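Local coordinates for protein pyruvate formate-lyase 2 (PDB 2F3O) that is of uncertain physiological function but belongs to the glycyl radical enzymes and is probably a lyase related to pyruvate formate-lyase and glycerol dehydratase, at residues A[454-459]-A[470-475]; A[466-471]-A[484-489]. All coordinates share one frame; numbering follows the deposited sequence.

Contact 1: A[454-459]-A[470-475]; sequences LNEGVD and TEKPKF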
ATOM      1  N   LEU A 454      13.649  29.660  31.459  1.00 58.22           N
ATOM      2  CA  LEU A 454      14.536  30.642  32.046  1.00 58.67           C
ATOM      3  C   LEU A 454      15.549  30.104  33.045  1.00 59.29           C
ATOM      4  O   LEU A 454      16.239  30.887  33.703  1.00 60.08           O
ATOM      5  CB  LEU A 454      13.824  31.925  32.523  1.00 58.28           C
ATOM      6  CG  LEU A 454      12.680  32.143  33.512  1.00 57.00           C
ATOM      7  CD1 LEU A 454      11.460  32.660  32.790  1.00 55.39           C
ATOM      8  CD2 LEU A 454      12.374  30.949  34.390  1.00 56.37           C
ATOM      9  N   ASN A 455      15.674  28.782  33.124  1.00 59.45           N
ATOM     10  CA  ASN A 455      16.659  28.174  34.009  1.00 59.62           C
ATOM     11  C   ASN A 455      17.520  27.148  33.278  1.00 60.04           C
ATOM     12  O   ASN A 455      18.053  26.226  33.900  1.00 60.16           O
ATOM     13  CB  ASN A 455      15.970  27.552  35.227  1.00 59.56           C
ATOM     14  CG  ASN A 455      16.922  27.317  36.404  1.00 60.22           C
ATOM     15  OD1 ASN A 455      16.816  26.312  37.117  1.00 60.34           O
ATOM     16  ND2 ASN A 455      17.847  28.249  36.615  1.00 61.01           N
ATOM     17  N   GLU A 456      17.654  27.320  31.959  1.00 60.67           N
ATOM     18  CA  GLU A 456      18.476  26.446  31.097  1.00 61.00           C
ATOM     19  C   GLU A 456      18.110  24.972  31.208  1.00 60.94           C
ATOM     20  O   GLU A 456      18.987  24.112  31.379  1.00 60.57           O
ATOM     21  CB  GLU A 456      19.961  26.594  31.408  1.00 61.35           C
ATOM     22  CG  GLU A 456      20.504  28.008  31.440  1.00 62.89           C
ATOM     23  CD  GLU A 456      22.017  27.999  31.480  1.00 65.53           C
ATOM     24  OE1 GLU A 456      22.631  27.938  30.388  1.00 66.28           O
ATOM     25  OE2 GLU A 456      22.588  28.032  32.600  1.00 66.03           O
ATOM     26  N   GLY A 457      16.806  24.703  31.157  1.00 61.11           N
ATOM     27  CA  GLY A 457      16.273  23.348  31.168  1.00 61.01           C
ATOM     28  C   GLY A 457      16.379  22.641  32.496  1.00 61.05           C
ATOM     29  O   GLY A 457      16.447  21.415  32.552  1.00 61.14           O
ATOM     30  N   VAL A 458      16.425  23.410  33.575  1.00 61.21           N
ATOM     31  CA  VAL A 458      16.369  22.817  34.905  1.00 61.52           C
ATOM     32  C   VAL A 458      15.121  23.312  35.631  1.00 61.90           C
ATOM     33  O   VAL A 458      14.649  24.424  35.380  1.00 61.80           O
ATOM     34  CB  VAL A 458      17.649  23.083  35.742  1.00 61.46           C
ATOM     35  CG1 VAL A 458      17.758  22.078  36.919  1.00 60.98           C
ATOM     36  CG2 VAL A 458      18.909  23.025  34.856  1.00 61.15           C
ATOM     37  N   ASP A 459      14.558  22.449  36.476  1.00 62.58           N
ATOM     38  CA  ASP A 459      13.447  22.802  37.332  1.00 63.19           C
ATOM     39  C   ASP A 459      13.990  23.810  38.324  1.00 63.51           C
ATOM     40  O   ASP A 459      15.098  23.634  38.857  1.00 63.82           O
ATOM     41  CB  ASP A 459      12.921  21.568  38.058  1.00 63.31           C
ATOM     42  CG  ASP A 459      11.542  21.782  38.651  1.00 64.45           C
ATOM     43  OD1 ASP A 459      11.429  22.503  39.671  1.00 66.23           O
ATOM     44  OD2 ASP A 459      10.567  21.225  38.098  1.00 64.88           O
ATOM     45  N   THR A 470      18.676  24.857  26.771  1.00 63.58           N
ATOM     46  CA  THR A 470      18.728  26.250  26.286  1.00 64.52           C
ATOM     47  C   THR A 470      19.743  27.051  27.088  1.00 65.07           C
ATOM     48  O   THR A 470      20.315  26.553  28.060  1.00 65.01           O
ATOM     49  CB  THR A 470      17.351  26.969  26.374  1.00 64.40           C
ATOM     50  OG1 THR A 470      16.913  27.027  27.739  1.00 65.19           O
ATOM     51  CG2 THR A 470      16.309  26.244  25.549  1.00 64.20           C
ATOM     52  N   GLU A 471      19.974  28.297  26.690  1.00 66.08           N
ATOM     53  CA  GLU A 471      20.905  29.146  27.449  1.00 67.01           C
ATOM     54  C   GLU A 471      20.202  30.054  28.475  1.00 67.59           C
ATOM     55  O   GLU A 471      18.965  30.025  28.588  1.00 67.80           O
ATOM     56  CB  GLU A 471      21.811  29.936  26.502  1.00 66.76           C
ATOM     57  CG  GLU A 471      23.010  29.133  26.043  1.00 66.85           C
ATOM     58  CD  GLU A 471      23.438  29.480  24.636  1.00 68.05           C
ATOM     59  OE1 GLU A 471      22.814  30.372  24.017  1.00 67.50           O
ATOM     60  OE2 GLU A 471      24.401  28.852  24.144  1.00 69.06           O
ATOM     61  N   LYS A 472      20.989  30.805  29.255  1.00 68.19           N
ATOM     62  CA  LYS A 472      20.436  31.841  30.134  1.00 68.52           C
ATOM     63  C   LYS A 472      19.836  32.895  29.215  1.00 68.56           C
ATOM     64  O   LYS A 472      20.430  33.247  28.199  1.00 68.44           O
ATOM     65  CB  LYS A 472      21.504  32.472  31.041  1.00 68.25           C
ATOM     66  CG  LYS A 472      22.247  31.514  31.953  1.00 68.36           C
ATOM     67  CD  LYS A 472      23.230  32.282  32.837  1.00 69.15           C
ATOM     68  CE  LYS A 472      24.543  31.515  33.082  1.00 70.47           C
ATOM     69  NZ  LYS A 472      24.524  30.670  34.322  1.00 70.64           N
ATOM     70  N   PRO A 473      18.630  33.356  29.536  1.00 68.92           N
ATOM     71  CA  PRO A 473      17.977  34.356  28.695  1.00 69.46           C
ATOM     72  C   PRO A 473      18.438  35.795  28.977  1.00 70.28           C
ATOM     73  O   PRO A 473      18.748  36.152  30.121  1.00 70.23           O
ATOM     74  CB  PRO A 473      16.506  34.193  29.047  1.00 69.43           C
ATOM     75  CG  PRO A 473      16.490  33.582  30.432  1.00 69.08           C
ATOM     76  CD  PRO A 473      17.810  32.942  30.691  1.00 68.87           C
ATOM     77  N   LYS A 474      18.489  36.617  27.936  1.00 70.96           N
ATOM     78  CA  LYS A 474      18.864  38.015  28.126  1.00 71.60           C
ATOM     79  C   LYS A 474      17.687  38.962  27.878  1.00 71.51           C
ATOM     80  O   LYS A 474      17.096  39.462  28.816  1.00 71.67           O
ATOM     81  CB  LYS A 474      20.113  38.410  27.306  1.00 72.16           C
ATOM     82  CG  LYS A 474      20.427  37.544  26.078  1.00 72.84           C
ATOM     83  CD  LYS A 474      21.604  36.587  26.334  1.00 74.47           C
ATOM     84  CE  LYS A 474      21.776  35.583  25.184  1.00 74.33           C
ATOM     85  NZ  LYS A 474      21.601  36.252  23.856  1.00 75.69           N
ATOM     86  N   PHE A 475      17.339  39.194  26.622  1.00 71.36           N
ATOM     87  CA  PHE A 475      16.247  40.099  26.294  1.00 71.46           C
ATOM     88  C   PHE A 475      14.915  39.337  26.265  1.00 70.96           C
ATOM     89  O   PHE A 475      14.904  38.119  26.460  1.00 70.99           O
ATOM     90  CB  PHE A 475      16.530  40.789  24.953  1.00 72.20           C
ATOM     91  CG  PHE A 475      17.513  41.932  25.055  1.00 73.68           C
ATOM     92  CD1 PHE A 475      18.860  41.696  25.372  1.00 74.45           C
ATOM     93  CD2 PHE A 475      17.088  43.246  24.835  1.00 74.65           C
ATOM     94  CE1 PHE A 475      19.760  42.736  25.473  1.00 74.45           C
ATOM     95  CE2 PHE A 475      17.979  44.302  24.924  1.00 75.14           C
ATOM     96  CZ  PHE A 475      19.325  44.047  25.243  1.00 74.96           C
TER

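Contact 2: A[466-471]-A[484-489]; sequences FGAKTE and REQVSH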
ATOM      1  N   PHE A 466      15.107  18.181  32.969  1.00 58.96           N
ATOM      2  CA  PHE A 466      14.170  17.517  32.082  1.00 57.89           C
ATOM      3  C   PHE A 466      13.950  18.363  30.841  1.00 58.04           C
ATOM      4  O   PHE A 466      13.286  17.929  29.908  1.00 58.34           O
ATOM      5  CB  PHE A 466      12.793  17.324  32.735  1.00 57.27           C
ATOM      6  CG  PHE A 466      12.770  16.436  33.959  1.00 56.16           C
ATOM      7  CD1 PHE A 466      11.669  16.462  34.795  1.00 54.75           C
ATOM      8  CD2 PHE A 466      13.821  15.582  34.279  1.00 55.38           C
ATOM      9  CE1 PHE A 466      11.615  15.654  35.926  1.00 54.93           C
ATOM     10  CE2 PHE A 466      13.779  14.787  35.409  1.00 54.07           C
ATOM     11  CZ  PHE A 466      12.671  14.812  36.230  1.00 54.67           C
ATOM     12  N   GLY A 467      14.463  19.584  30.834  1.00 57.87           N
ATOM     13  CA  GLY A 467      14.190  20.488  29.726  1.00 57.85           C
ATOM     14  C   GLY A 467      15.266  20.453  28.667  1.00 58.00           C
ATOM     15  O   GLY A 467      16.299  19.819  28.847  1.00 57.82           O
ATOM     16  N   ALA A 468      15.021  21.141  27.558  1.00 58.39           N
ATOM     17  CA  ALA A 468      16.017  21.286  26.512  1.00 59.41           C
ATOM     18  C   ALA A 468      17.184  22.083  27.076  1.00 60.52           C
ATOM     19  O   ALA A 468      16.999  22.928  27.951  1.00 61.21           O
ATOM     20  CB  ALA A 468      15.423  22.012  25.328  1.00 58.90           C
ATOM     21  N   LYS A 469      18.393  21.843  26.592  1.00 61.32           N
ATOM     22  CA  LYS A 469      19.510  22.591  27.126  1.00 61.88           C
ATOM     23  C   LYS A 469      19.617  23.959  26.472  1.00 62.59           C
ATOM     24  O   LYS A 469      20.545  24.201  25.719  1.00 63.09           O
ATOM     25  CB  LYS A 469      20.819  21.804  26.981  1.00 61.85           C
ATOM     26  CG  LYS A 469      20.995  20.670  28.008  1.00 61.94           C
ATOM     27  CD  LYS A 469      20.366  21.025  29.359  1.00 62.29           C
ATOM     28  CE  LYS A 469      20.930  20.185  30.485  1.00 62.72           C
ATOM     29  NZ  LYS A 469      21.151  18.796  30.012  1.00 64.36           N
ATOM     30  N   THR A 470      18.676  24.857  26.771  1.00 63.58           N
ATOM     31  CA  THR A 470      18.728  26.250  26.286  1.00 64.52           C
ATOM     32  C   THR A 470      19.743  27.051  27.088  1.00 65.07           C
ATOM     33  O   THR A 470      20.315  26.553  28.060  1.00 65.01           O
ATOM     34  CB  THR A 470      17.351  26.969  26.374  1.00 64.40           C
ATOM     35  OG1 THR A 470      16.913  27.027  27.739  1.00 65.19           O
ATOM     36  CG2 THR A 470      16.309  26.244  25.549  1.00 64.20           C
ATOM     37  N   GLU A 471      19.974  28.297  26.690  1.00 66.08           N
ATOM     38  CA  GLU A 471      20.905  29.146  27.449  1.00 67.01           C
ATOM     39  C   GLU A 471      20.202  30.054  28.475  1.00 67.59           C
ATOM     40  O   GLU A 471      18.965  30.025  28.588  1.00 67.80           O
ATOM     41  CB  GLU A 471      21.811  29.936  26.502  1.00 66.76           C
ATOM     42  CG  GLU A 471      23.010  29.133  26.043  1.00 66.85           C
ATOM     43  CD  GLU A 471      23.438  29.480  24.636  1.00 68.05           C
ATOM     44  OE1 GLU A 471      22.814  30.372  24.017  1.00 67.50           O
ATOM     45  OE2 GLU A 471      24.401  28.852  24.144  1.00 69.06           O
ATOM     46  N   ARG A 484       9.346  28.660  23.121  1.00 58.29           N
ATOM     47  CA  ARG A 484       8.852  27.835  22.012  1.00 58.06           C
ATOM     48  C   ARG A 484       9.631  26.544  21.864  1.00 57.71           C
ATOM     49  O   ARG A 484       9.061  25.486  21.622  1.00 58.13           O
ATOM     50  CB  ARG A 484       8.940  28.604  20.694  1.00 58.19           C
ATOM     51  CG  ARG A 484       8.064  28.067  19.579  1.00 58.83           C
ATOM     52  CD  ARG A 484       8.679  28.448  18.243  1.00 60.83           C
ATOM     53  NE  ARG A 484       7.697  28.517  17.166  1.00 62.01           N
ATOM     54  CZ  ARG A 484       7.048  29.623  16.815  1.00 62.37           C
ATOM     55  NH1 ARG A 484       7.287  30.756  17.458  1.00 62.91           N
ATOM     56  NH2 ARG A 484       6.172  29.601  15.821  1.00 61.65           N
ATOM     57  N   GLU A 485      10.936  26.635  22.023  1.00 57.04           N
ATOM     58  CA  GLU A 485      11.756  25.465  21.956  1.00 56.62           C
ATOM     59  C   GLU A 485      11.463  24.543  23.124  1.00 55.54           C
ATOM     60  O   GLU A 485      11.476  23.331  22.957  1.00 55.95           O
ATOM     61  CB  GLU A 485      13.225  25.853  21.956  1.00 57.12           C
ATOM     62  CG  GLU A 485      14.146  24.735  21.511  1.00 59.39           C
ATOM     63  CD  GLU A 485      15.592  25.162  21.511  1.00 62.54           C
ATOM     64  OE1 GLU A 485      15.878  26.291  21.035  1.00 64.06           O
ATOM     65  OE2 GLU A 485      16.436  24.373  21.996  1.00 64.00           O
ATOM     66  N   GLN A 486      11.179  25.102  24.296  1.00 53.95           N
ATOM     67  CA  GLN A 486      10.931  24.260  25.456  1.00 52.48           C
ATOM     68  C   GLN A 486       9.574  23.570  25.431  1.00 51.82           C
ATOM     69  O   GLN A 486       9.468  22.416  25.851  1.00 51.50           O
ATOM     70  CB  GLN A 486      11.106  25.031  26.754  1.00 52.25           C
ATOM     71  CG  GLN A 486      12.537  25.325  27.109  1.00 51.78           C
ATOM     72  CD  GLN A 486      13.337  24.119  27.561  1.00 52.37           C
ATOM     73  OE1 GLN A 486      12.830  22.997  27.655  1.00 52.75           O
ATOM     74  NE2 GLN A 486      14.610  24.354  27.862  1.00 52.08           N
ATOM     75  N   VAL A 487       8.553  24.283  24.949  1.00 50.92           N
ATOM     76  CA  VAL A 487       7.217  23.716  24.742  1.00 50.00           C
ATOM     77  C   VAL A 487       7.330  22.505  23.824  1.00 49.69           C
ATOM     78  O   VAL A 487       6.902  21.400  24.187  1.00 49.63           O
ATOM     79  CB  VAL A 487       6.243  24.749  24.122  1.00 49.90           C
ATOM     80  CG1 VAL A 487       4.886  24.113  23.820  1.00 49.70           C
ATOM     81  CG2 VAL A 487       6.063  25.930  25.053  1.00 49.28           C
ATOM     82  N   SER A 488       7.952  22.730  22.664  1.00 48.92           N
ATOM     83  CA  SER A 488       8.315  21.689  21.701  1.00 48.07           C
ATOM     84  C   SER A 488       8.914  20.455  22.368  1.00 47.45           C
ATOM     85  O   SER A 488       8.392  19.355  22.225  1.00 47.79           O
ATOM     86  CB  SER A 488       9.310  22.246  20.678  1.00 47.95           C
ATOM     87  OG  SER A 488       9.472  21.373  19.570  1.00 47.93           O
ATOM     88  N   HIS A 489       9.981  20.667  23.127  1.00 46.66           N
ATOM     89  CA  HIS A 489      10.701  19.608  23.835  1.00 45.91           C
ATOM     90  C   HIS A 489       9.798  18.771  24.739  1.00 45.94           C
ATOM     91  O   HIS A 489       9.939  17.551  24.802  1.00 46.33           O
ATOM     92  CB  HIS A 489      11.807  20.236  24.673  1.00 45.23           C
ATOM     93  CG  HIS A 489      12.561  19.259  25.506  1.00 43.93           C
ATOM     94  ND1 HIS A 489      13.681  18.607  25.045  1.00 44.59           N
ATOM     95  CD2 HIS A 489      12.377  18.837  26.779  1.00 43.27           C
ATOM     96  CE1 HIS A 489      14.152  17.813  25.995  1.00 43.64           C
ATOM     97  NE2 HIS A 489      13.372  17.927  27.054  1.00 43.27           N
TER

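Contact 1: A[454-459]-A[470-475]
Glu456 and Lys472 meet where the long connection between helix 447-453 and helix 477-508 folds back on itself in the pyruvate formate-lyase-like part of the chain. Asn455 to Val458 form a beta turn close to type I', with Glu456 and Gly457 both at positive phi. The Val458 N to Asn455 O bond closes it. Glu456 covers the most ground here. Its CG lies opposite the carbonyl carbon and beside the backbone N (chi1 -51°), and the chain then runs out extended (chi2 -169°). This lays the methylene groups along the backbone of 470-472. Glu456 CB is 3.4 Å from Thr470 O, and Glu456 CG lies 3.6 Å from Glu471 C. The carboxylate crosses the root of the lysine at a slant, with Glu456 CD 3.6 Å from Lys472 CG. The lysine chain bends at chi3 and chi4. Its ammonium group makes a long salt bridge, Lys472 NZ to Glu456 OE2 at 3.7 Å, which is probably a modest attraction. Glu471 adds a like charge at some distance, its OE2 lying 6.6 Å from Glu456 OE1.

The apolar end is at Leu454 and Pro473. The bond to CB in Pro473 points at 454-459, and its ring atom CG rests 3.8 Å from Leu454 CB. The rest of the leucine turns away, toward Leu479 of helix 477-508 and Val569 of helix 565-573. Pro473 also packs on Leu479, so both residues share one apolar neighbour.

Thr470 closes the other end. Its carbonyl takes a CA-H...O contact, with Glu456 CA 3.6 Å from Thr470 O. The hydroxyl comes to the same carbon: Thr470 OG1 lies 3.7 Å from Glu456 CA.

Contact 2: A[466-471]-A[484-489]
Ala468 O is gripped by two donors. Gln486 NE2 reaches Ala468 O from the helix at 2.8 Å. Thr470 N gives a weak bond from within the loop, closing an inverse gamma turn centred on Lys469. The same glutamine amide takes the Ala468 N-H on Gln486 OE1, at 2.9 Å and 154°, so one side chain serves both backbone polar atoms of one residue. The bend of Gln486 at chi2 (-72°) brings the amide to this position. Thr470 CG2 packs 3.4 Å from Gln486 NE2. A leucine in place of Gln486 would probably leave Ala468 N without its acceptor here and Ala468 O with just the weak turn bond of the two described.

His489 adds a third bond, from His489 NE2 to Phe466 O at 2.9 Å, with the acceptor tilted 19° out of the ring plane. One face of the ring carries Ala468 N, 3.5 Å above its centre. Gln486 also packs on Tyr452 and Ala453. The loop 466-471 thus lies on helix 477-508, with helix 447-453 beside Gln486 and helix 133-140 against Phe466.

Overall arrangement
The chain leaves helix 447-453 at 454-459, passes through 466-471 and 470-475, and enters helix 477-508, where 484-489 lies. Contact 1 closes the loop between 454-459 and 470-475. Contact 2 starts inside that loop and ends beyond it, so the two closures cross. They share Thr470 and Glu471, and their centres are about 9 Å apart. A probable hydrogen bond from Gly467 N to Gly457 O, 3.2 Å, joins them directly. Contact 1 folds the connection onto itself, and contact 2 lays it on the helix that follows. Together they tie helix 447-453 and its exit loop to helix 477-508.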